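Local coordinates for protein cadherin-related family member 2 (Mus musculus, PDB 5CYX) that probably forms calcium-dependent adhesive complexes with a cadherin-related partner on adjacent microvilli, and so controls their packing at the apical surface of epithelial cells, at residues G192-N196 with K197-Q201. Residues are numbered along the deposited sequence; the frame is centred on the assembly and turned at random.
Sequences GILDN and KPKTQ
The amide of Gln201 meets Leu194 with its NE2 end, 4.1 Å from CD2 of Leu194, and the same NE2 is hydrogen-bonded to the backbone O of Asn99; the two side chains cross at about a right angle. Leu194, Lys197 and Lys199 point to one face of the hairpin, where Leu194 and Lys199 run side by side, their CB atoms 3.7 Å apart. Both hold CG anti to the backbone N (chi1 -173° and 177°), which sets their first carbons alongside before Lys199 bends away. Lys199 N bonds to Gly192 O, and Leu194 N to Lys197 O, each at 2.9 Å. Pro198 CA adds a CA-H...O contact to Gly192 O (3.2 Å), and Ile193 CA another to Lys197 O. The side chains of the non-hydrogen-bonded pair Ile193 and Pro198 diverge; Ile193 packs on Phe68 and Pro198 on Thr134 of a second subunit. Asp195 and Asn196, both at positive phi, make the corners of the turn, closed by a weak bond from Lys197 N to Leu194 O (3.3 Å). This is a beta hairpin with a two-residue type I' loop in the second cadherin repeat, bonded to Asn99 of the inter-repeat linker and Asp189 ending strand 180-189, ligands of one calcium ion.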
ATOM      1  N   GLY A 192      20.959  -9.924  11.358  1.00 50.67           N
ATOM      2  CA  GLY A 192      21.374 -11.182  11.975  1.00 51.50           C
ATOM      3  C   GLY A 192      22.798 -10.961  12.524  1.00 52.24           C
ATOM      4  O   GLY A 192      23.177  -9.834  12.869  1.00 52.79           O
ATOM      5  N   ILE A 193      23.534 -12.054  12.665  1.00 51.97           N
ATOM      6  CA  ILE A 193      24.827 -12.076  13.304  1.00 51.68           C
ATOM      7  C   ILE A 193      25.810 -12.663  12.300  1.00 51.53           C
ATOM      8  O   ILE A 193      25.474 -13.644  11.591  1.00 48.48           O
ATOM      9  CB  ILE A 193      24.819 -13.010  14.533  1.00 52.68           C
ATOM     10  CG1 ILE A 193      23.723 -12.605  15.548  1.00 53.98           C
ATOM     11  CG2 ILE A 193      26.193 -13.077  15.193  1.00 52.85           C
ATOM     12  CD1 ILE A 193      23.888 -11.201  16.080  1.00 55.58           C
ATOM     13  N   LEU A 194      27.019 -12.093  12.278  1.00 51.15           N
ATOM     14  CA  LEU A 194      28.138 -12.682  11.572  1.00 52.29           C
ATOM     15  C   LEU A 194      29.413 -12.293  12.313  1.00 54.23           C
ATOM     16  O   LEU A 194      29.580 -11.119  12.692  1.00 55.13           O
ATOM     17  CB  LEU A 194      28.183 -12.171  10.146  1.00 51.79           C
ATOM     18  CG  LEU A 194      29.219 -12.851   9.245  1.00 52.11           C
ATOM     19  CD1 LEU A 194      28.852 -14.308   8.928  1.00 51.20           C
ATOM     20  CD2 LEU A 194      29.334 -12.044   7.964  1.00 52.27           C
ATOM     21  N   ASP A 195      30.269 -13.281  12.573  1.00 55.50           N
ATOM     22  CA  ASP A 195      31.386 -13.128  13.499  1.00 57.59           C
ATOM     23  C   ASP A 195      30.964 -12.446  14.791  1.00 57.21           C
ATOM     24  O   ASP A 195      31.545 -11.479  15.186  1.00 56.70           O
ATOM     25  CB  ASP A 195      32.523 -12.369  12.786  1.00 60.20           C
ATOM     26  CG  ASP A 195      32.819 -12.977  11.444  1.00 62.10           C
ATOM     27  OD1 ASP A 195      32.835 -14.222  11.369  1.00 64.88           O
ATOM     28  OD2 ASP A 195      32.966 -12.256  10.447  1.00 66.09           O
ATOM     29  N   ASN A 196      29.894 -12.958  15.410  1.00 56.36           N
ATOM     30  CA  ASN A 196      29.480 -12.551  16.734  1.00 57.17           C
ATOM     31  C   ASN A 196      29.028 -11.094  16.900  1.00 57.39           C
ATOM     32  O   ASN A 196      28.913 -10.616  18.011  1.00 57.68           O
ATOM     33  CB  ASN A 196      30.564 -12.914  17.768  1.00 58.72           C
ATOM     34  CG  ASN A 196      30.923 -14.395  17.728  1.00 58.22           C
ATOM     35  OD1 ASN A 196      30.040 -15.258  17.813  1.00 58.11           O
ATOM     36  ND2 ASN A 196      32.203 -14.693  17.635  1.00 58.66           N
ATOM     37  N   LYS A 197      28.713 -10.422  15.806  1.00 57.52           N
ATOM     38  CA  LYS A 197      28.141  -9.100  15.883  1.00 58.55           C
ATOM     39  C   LYS A 197      27.064  -8.893  14.846  1.00 56.68           C
ATOM     40  O   LYS A 197      27.000  -9.679  13.878  1.00 55.50           O
ATOM     41  CB  LYS A 197      29.223  -8.025  15.771  1.00 60.55           C
ATOM     42  CG  LYS A 197      30.142  -8.104  14.611  1.00 61.86           C
ATOM     43  CD  LYS A 197      31.277  -7.090  14.870  1.00 64.71           C
ATOM     44  CE  LYS A 197      31.989  -6.704  13.607  1.00 66.43           C
ATOM     45  NZ  LYS A 197      32.680  -7.883  12.997  1.00 66.71           N
ATOM     46  N   PRO A 198      26.206  -7.864  15.052  1.00 55.24           N
ATOM     47  CA  PRO A 198      25.168  -7.591  14.092  1.00 53.81           C
ATOM     48  C   PRO A 198      25.704  -7.426  12.685  1.00 52.32           C
ATOM     49  O   PRO A 198      26.777  -6.937  12.514  1.00 50.94           O
ATOM     50  CB  PRO A 198      24.549  -6.290  14.578  1.00 54.79           C
ATOM     51  CG  PRO A 198      24.723  -6.346  16.040  1.00 56.77           C
ATOM     52  CD  PRO A 198      26.067  -7.005  16.242  1.00 57.26           C
ATOM     53  N   LYS A 199      24.931  -7.889  11.720  1.00 50.95           N
ATOM     54  CA  LYS A 199      25.293  -7.829  10.325  1.00 50.63           C
ATOM     55  C   LYS A 199      24.007  -7.794   9.509  1.00 49.96           C
ATOM     56  O   LYS A 199      23.072  -8.607   9.752  1.00 48.46           O
ATOM     57  CB  LYS A 199      26.135  -9.041   9.969  1.00 51.01           C
ATOM     58  CG  LYS A 199      26.520  -9.125   8.494  1.00 51.37           C
ATOM     59  CD  LYS A 199      27.481  -7.973   8.136  1.00 52.15           C
ATOM     60  CE  LYS A 199      27.991  -8.091   6.706  1.00 52.81           C
ATOM     61  NZ  LYS A 199      28.829  -6.911   6.373  1.00 54.32           N
ATOM     62  N   THR A 200      23.918  -6.808   8.620  1.00 49.85           N
ATOM     63  CA  THR A 200      22.823  -6.717   7.647  1.00 49.63           C
ATOM     64  C   THR A 200      23.471  -6.846   6.287  1.00 49.61           C
ATOM     65  O   THR A 200      24.497  -6.209   6.059  1.00 49.46           O
ATOM     66  CB  THR A 200      22.110  -5.360   7.748  1.00 50.35           C
ATOM     67  OG1 THR A 200      21.414  -5.249   9.012  1.00 51.07           O
ATOM     68  CG2 THR A 200      21.121  -5.169   6.577  1.00 49.54           C
ATOM     69  N   GLN A 201      22.899  -7.646   5.377  1.00 49.60           N
ATOM     70  CA  GLN A 201      23.489  -7.758   4.004  1.00 50.15           C
ATOM     71  C   GLN A 201      22.615  -7.085   2.972  1.00 51.21           C
ATOM     72  O   GLN A 201      21.382  -7.137   3.090  1.00 49.23           O
ATOM     73  CB  GLN A 201      23.683  -9.207   3.620  1.00 49.44           C
ATOM     74  CG  GLN A 201      24.540 -10.009   4.587  1.00 49.50           C
ATOM     75  CD  GLN A 201      26.015  -9.962   4.266  1.00 49.99           C
ATOM     76  OE1 GLN A 201      26.459  -9.213   3.389  1.00 50.26           O
ATOM     77  NE2 GLN A 201      26.785 -10.765   4.971  1.00 50.10           N
TER